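Long-range contacts in formylmethanofuran--tetrahydromethanopterin formyltransferase (Methanosarcina barkeri, PDB 1M5S), which catalyses the reversible transfer of a formyl group from formylmethanofuran to tetrahydromethanopterin, an early step in making methane from carbon dioxide: residues A[22-27]-A[64-69]; A[5-10]-A[274-279]. All coordinates share one frame; numbering follows the deposited sequence.

Interaction 1: A[22-27]-A[64-69]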
loop_
_atom_site.group_PDB
_atom_site.type_symbol
_atom_site.label_atom_id
_atom_site.label_comp_id
_atom_site.label_asym_id
_atom_site.label_seq_id
_atom_site.Cartn_x
_atom_site.Cartn_y
_atom_site.Cartn_z
ATOM N N ARG A 22 12.688 21.890 6.083
ATOM C CA ARG A 22 11.505 21.425 5.347
ATOM C C ARG A 22 11.824 21.362 3.850
ATOM O O ARG A 22 12.379 22.311 3.276
ATOM C CB ARG A 22 10.355 22.401 5.591
ATOM C CG ARG A 22 8.968 21.778 5.427
ATOM C CD ARG A 22 7.913 22.826 5.075
ATOM N NE ARG A 22 6.537 22.410 5.377
ATOM C CZ ARG A 22 5.461 22.976 4.814
ATOM N NH1 ARG A 22 5.595 23.974 3.928
ATOM N NH2 ARG A 22 4.200 22.612 5.072
ATOM N N VAL A 23 11.542 20.203 3.254
ATOM C CA VAL A 23 11.761 19.944 1.824
ATOM C C VAL A 23 10.482 19.384 1.184
ATOM O O VAL A 23 9.863 18.474 1.729
ATOM C CB VAL A 23 12.898 18.906 1.585
ATOM C CG1 VAL A 23 13.203 18.799 0.109
ATOM C CG2 VAL A 23 14.130 19.284 2.361
ATOM N N LEU A 24 10.124 19.897 0.007
ATOM C CA LEU A 24 9.046 19.329 -0.798
ATOM C C LEU A 24 9.619 18.460 -1.914
ATOM O O LEU A 24 10.416 18.930 -2.727
ATOM C CB LEU A 24 8.200 20.443 -1.417
ATOM C CG LEU A 24 7.118 20.053 -2.424
ATOM C CD1 LEU A 24 6.079 19.167 -1.765
ATOM C CD2 LEU A 24 6.467 21.298 -2.963
ATOM N N ILE A 25 9.309 17.167 -1.873
ATOM C CA ILE A 25 9.658 16.270 -2.970
ATOM C C ILE A 25 8.414 16.025 -3.824
ATOM O O ILE A 25 7.397 15.558 -3.314
ATOM C CB ILE A 25 10.197 14.909 -2.455
ATOM C CG1 ILE A 25 11.369 15.130 -1.494
ATOM C CG2 ILE A 25 10.668 14.046 -3.630
ATOM C CD1 ILE A 25 11.682 13.936 -0.627
ATOM N N THR A 26 8.449 16.472 -5.080
ATOM C CA THR A 26 7.401 16.111 -6.033
ATOM C C THR A 26 7.869 14.976 -6.928
ATOM O O THR A 26 9.060 14.639 -6.952
ATOM C CB THR A 26 6.968 17.288 -6.926
ATOM O OG1 THR A 26 8.006 17.589 -7.860
ATOM C CG2 THR A 26 6.645 18.532 -6.082
ATOM N N ALA A 27 6.911 14.315 -7.572
ATOM C CA ALA A 27 7.200 13.175 -8.429
ATOM C C ALA A 27 6.037 12.969 -9.382
ATOM O O ALA A 27 5.034 13.687 -9.305
ATOM C CB ALA A 27 7.428 11.925 -7.587
ATOM N N GLU A 64 -1.170 22.497 -5.005
ATOM C CA GLU A 64 -0.420 23.396 -4.135
ATOM C C GLU A 64 1.086 23.426 -4.393
ATOM O O GLU A 64 1.795 24.243 -3.816
ATOM C CB GLU A 64 -0.689 23.047 -2.667
ATOM C CG GLU A 64 0.101 21.854 -2.150
ATOM C CD GLU A 64 -0.205 21.528 -0.708
ATOM O OE1 GLU A 64 0.015 22.398 0.153
ATOM O OE2 GLU A 64 -0.661 20.398 -0.433
ATOM N N THR A 65 1.582 22.517 -5.228
ATOM C CA THR A 65 3.021 22.417 -5.482
ATOM C C THR A 65 3.448 23.326 -6.629
ATOM O O THR A 65 2.632 23.678 -7.488
ATOM C CB THR A 65 3.440 20.976 -5.829
ATOM O OG1 THR A 65 2.704 20.531 -6.976
ATOM C CG2 THR A 65 3.185 20.046 -4.648
ATOM N N PRO A 66 4.735 23.725 -6.651
ATOM C CA PRO A 66 5.268 24.666 -7.642
ATOM C C PRO A 66 5.095 24.155 -9.071
ATOM O O PRO A 66 4.803 24.932 -9.982
ATOM C CB PRO A 66 6.738 24.770 -7.268
ATOM C CG PRO A 66 6.762 24.445 -5.809
ATOM C CD PRO A 66 5.768 23.343 -5.675
ATOM N N ASP A 67 5.190 22.838 -9.241
ATOM C CA ASP A 67 5.107 22.214 -10.559
ATOM C C ASP A 67 3.785 21.495 -10.821
ATOM O O ASP A 67 3.638 20.804 -11.830
ATOM C CB ASP A 67 6.285 21.242 -10.758
ATOM C CG ASP A 67 6.289 20.096 -9.763
ATOM O OD1 ASP A 67 5.393 20.035 -8.893
ATOM O OD2 ASP A 67 7.211 19.256 -9.849
ATOM N N GLY A 68 2.834 21.650 -9.904
ATOM C CA GLY A 68 1.507 21.100 -10.119
ATOM C C GLY A 68 1.466 19.582 -10.043
ATOM O O GLY A 68 0.519 18.948 -10.496
ATOM N N ARG A 69 2.463 19.010 -9.385
ATOM C CA ARG A 69 2.617 17.546 -9.341
ATOM C C ARG A 69 2.406 17.042 -7.915
ATOM O O ARG A 69 2.539 17.802 -6.944
ATOM C CB ARG A 69 4.033 17.146 -9.762
ATOM C CG ARG A 69 4.293 17.308 -11.259
ATOM C CD ARG A 69 5.465 16.457 -11.757
ATOM N NE ARG A 69 6.687 16.629 -10.954
ATOM C CZ ARG A 69 7.770 15.845 -11.063
ATOM N NH1 ARG A 69 7.803 14.828 -11.934
ATOM N NH2 ARG A 69 8.885 16.002 -10.334
#
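Leu24 sends its CD2 methyl end-on to the CD carbon of the Pro66 ring, at 3.5 Å, tighter than usual for two carbons. The same methyl lies 3.9 Å from CG2 of Thr65, whose side chain runs across the leucine at about a right angle; a branched apolar residue suits a place where methyls meet the carbons of Thr65 and Pro66. At Thr26 the contact turns polar. Its hydroxyl, held between the backbone N and the carbonyl carbon (chi1 71°), gives its proton to Asp67 OD2 at 2.7 Å, meeting that oxygen on the syn side, and accepts from Arg69 NH2 at 3.1 Å. Residues 64-69 belong to the connection between antiparallel strands 53-60 and 71-78, folded as a type I turn from Thr65 to Gly68, with an Asx turn in which Asp67 OD1 accepts from the backbone N of Arg69. Gly68 has a positive phi, which glycine adopts readily. Asp67 OD2 also forms a salt bridge with Arg69 NE (2.9 Å), which approaches from above the carboxylate plane, while Thr101 O takes a further bond from Arg69 NH2. A leucine in place of Arg69 would probably leave Asp67 without its countercharge and Thr101 O without this donor. Beyond Thr26, Ala27 places its carbonyl carbon over one face of the guanidinium, 3.6 Å from Arg69 NH1, and its small methyl packs on Trp32 and Ala33 of helix 30-41.

Interaction 2: A[5-10]-A[274-279]; sequences GVEIED and VKKISA
Glu7 and Ile8 pair with Lys276 and Ile277 as parallel strands, the short axes 4.7 Å apart and 14° from exact alignment, and two hydrogen bonds flank Ile8: Ile277 N to Glu7 O and Glu9 N to Ile277 O, each 2.9 Å. Farther back, water bridges the strands, accepting from Glu7 N and lying within hydrogen-bonding distance of Lys275 O. Branched aliphatic residues suit the buried side. With CG1 of Val6 turned anti to that residue's backbone N (chi1 178°), this methyl reaches Val274 CG1 at 3.7 Å. Ile8 and Ile277 lie side by side, pointing the same way, and Ile8 CD1 rests 3.6 Å from Ile277 CG1. On the other face, where long charged chains can reach water, Glu7 runs alongside Lys276, its OE1 3.6 Å from Lys276 CE; the opposite charges do not touch but probably attract. Lys276, bent at chi2 and chi3, lays its CD 3.8 Å from CG of Glu9, and its NZ makes a long salt bridge with Glu9 OE2. That oxygen has a closer partner in Ser278 OG, which donates to it at 2.5 Å on the anti side, tilted well out of the carboxylate plane. Serine suits this place because its short side chain brings a hydroxyl donor to the Glu9 carboxylate. The aliphatic face lies against helix 254-268, where Ile265 touches both Ile8 and Ile277. Strand 274-278 also pairs antiparallel with strand 147-170, where Phe169 makes a cation-pi contact with Lys276, and strand 6-8 takes antiparallel strand 2-3 on its other edge.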
loop_
_atom_site.group_PDB
_atom_site.type_symbol
_atom_site.label_atom_id
_atom_site.label_comp_id
_atom_site.label_asym_id
_atom_site.label_seq_id
_atom_site.Cartn_x
_atom_site.Cartn_y
_atom_site.Cartn_z
ATOM N N GLY A 5 -13.742 8.045 27.874
ATOM C CA GLY A 5 -13.575 7.134 28.991
ATOM C C GLY A 5 -12.127 6.828 29.324
ATOM O O GLY A 5 -11.843 6.144 30.311
ATOM N N VAL A 6 -11.211 7.310 28.490
ATOM C CA VAL A 6 -9.787 7.069 28.695
ATOM C C VAL A 6 -9.191 8.173 29.567
ATOM O O VAL A 6 -9.264 9.348 29.225
ATOM C CB VAL A 6 -9.027 7.002 27.339
ATOM C CG1 VAL A 6 -7.538 6.787 27.565
ATOM C CG2 VAL A 6 -9.589 5.867 26.489
ATOM N N GLU A 7 -8.593 7.779 30.687
ATOM C CA GLU A 7 -7.906 8.718 31.567
ATOM C C GLU A 7 -6.753 9.443 30.875
ATOM O O GLU A 7 -5.799 8.820 30.416
ATOM C CB GLU A 7 -7.371 7.990 32.798
ATOM C CG GLU A 7 -6.603 8.894 33.752
ATOM C CD GLU A 7 -5.935 8.136 34.885
ATOM O OE1 GLU A 7 -5.691 6.918 34.747
ATOM O OE2 GLU A 7 -5.620 8.770 35.910
ATOM N N ILE A 8 -6.831 10.769 30.852
ATOM C CA ILE A 8 -5.721 11.604 30.401
ATOM C C ILE A 8 -4.957 12.104 31.625
ATOM O O ILE A 8 -5.495 12.874 32.418
ATOM C CB ILE A 8 -6.219 12.835 29.589
ATOM C CG1 ILE A 8 -7.261 12.408 28.543
ATOM C CG2 ILE A 8 -5.034 13.557 28.937
ATOM C CD1 ILE A 8 -6.763 11.409 27.510
ATOM N N GLU A 9 -3.728 11.626 31.795
ATOM C CA GLU A 9 -2.875 12.046 32.901
ATOM C C GLU A 9 -2.614 13.548 32.883
ATOM O O GLU A 9 -2.435 14.145 31.813
ATOM C CB GLU A 9 -1.539 11.315 32.847
ATOM C CG GLU A 9 -1.394 10.237 33.879
ATOM C CD GLU A 9 0.025 10.117 34.388
ATOM O OE1 GLU A 9 0.299 10.586 35.511
ATOM O OE2 GLU A 9 0.866 9.533 33.678
ATOM N N ASP A 10 -2.623 14.156 34.069
ATOM C CA ASP A 10 -2.273 15.565 34.215
ATOM C C ASP A 10 -0.757 15.663 34.331
ATOM O O ASP A 10 -0.200 15.761 35.429
ATOM C CB ASP A 10 -2.950 16.169 35.462
ATOM C CG ASP A 10 -2.912 17.693 35.483
ATOM O OD1 ASP A 10 -2.284 18.311 34.595
ATOM O OD2 ASP A 10 -3.533 18.279 36.397
ATOM N N VAL A 274 -7.958 0.918 25.193
ATOM C CA VAL A 274 -6.988 1.920 25.617
ATOM C C VAL A 274 -7.360 2.352 27.031
ATOM O O VAL A 274 -8.534 2.557 27.326
ATOM C CB VAL A 274 -6.994 3.139 24.679
ATOM C CG1 VAL A 274 -6.115 4.245 25.248
ATOM C CG2 VAL A 274 -6.506 2.730 23.295
ATOM N N LYS A 275 -6.376 2.339 27.926
ATOM C CA LYS A 275 -6.612 2.538 29.358
ATOM C C LYS A 275 -6.236 3.934 29.842
ATOM O O LYS A 275 -6.897 4.492 30.716
ATOM C CB LYS A 275 -5.846 1.494 30.169
ATOM C CG LYS A 275 -6.316 0.065 29.935
ATOM C CD LYS A 275 -7.815 -0.049 30.151
ATOM C CE LYS A 275 -8.304 -1.452 29.875
ATOM N NZ LYS A 275 -9.772 -1.539 30.053
ATOM N N LYS A 276 -5.182 4.499 29.265
ATOM C CA LYS A 276 -4.658 5.778 29.723
ATOM C C LYS A 276 -3.790 6.441 28.661
ATOM O O LYS A 276 -3.114 5.763 27.883
ATOM C CB LYS A 276 -3.836 5.578 31.000
ATOM C CG LYS A 276 -3.520 6.871 31.744
ATOM C CD LYS A 276 -2.179 6.802 32.448
ATOM C CE LYS A 276 -2.304 6.218 33.828
ATOM N NZ LYS A 276 -1.018 6.330 34.565
ATOM N N ILE A 277 -3.865 7.767 28.601
ATOM C CA ILE A 277 -2.906 8.574 27.856
ATOM C C ILE A 277 -1.986 9.265 28.856
ATOM O O ILE A 277 -2.450 9.911 29.798
ATOM C CB ILE A 277 -3.604 9.678 27.012
ATOM C CG1 ILE A 277 -4.545 9.051 25.973
ATOM C CG2 ILE A 277 -2.553 10.592 26.377
ATOM C CD1 ILE A 277 -3.857 8.179 24.939
ATOM N N SER A 278 -0.684 9.146 28.634
ATOM C CA SER A 278 0.286 9.910 29.401
ATOM C C SER A 278 1.257 10.631 28.465
ATOM O O SER A 278 0.919 10.898 27.311
ATOM C CB SER A 278 1.048 8.989 30.354
ATOM O OG SER A 278 1.764 9.746 31.313
ATOM N N ALA A 279 2.409 11.030 29.004
ATOM C CA ALA A 279 3.449 11.742 28.255
ATOM C C ALA A 279 4.773 11.638 28.989
ATOM O O ALA A 279 4.805 11.448 30.203
ATOM C CB ALA A 279 3.078 13.201 28.081
HETATM O O HOH W 1 -10.680 3.307 29.212
HETATM O O HOH W 2 -9.315 5.241 31.357
HETATM O O HOH W 3 -6.285 4.640 33.601
#

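How the interactions relate
Interactions 1 and 2 lie on opposite sides of the chain's centre, about 38 Å apart between their centres. Both are partly buried and share no strand, yet strand 6-8 is followed by strand 12-26, which carries residues 22-27. Interaction 1 is local and fastens a loop to a strand through the hydrogen bonds of a buried threonine and an apolar leucine contact. Interaction 2 closes a far longer loop, with interaction 1 nested inside it, and joins strand 6-8, near the N-terminus, to strand 274-278 in the proximal lobe by backbone hydrogen bonds, with apolar side chains on the helix side and charged ones on the other. Another subunit approaches interaction 1, at Arg69, but none touches interaction 2.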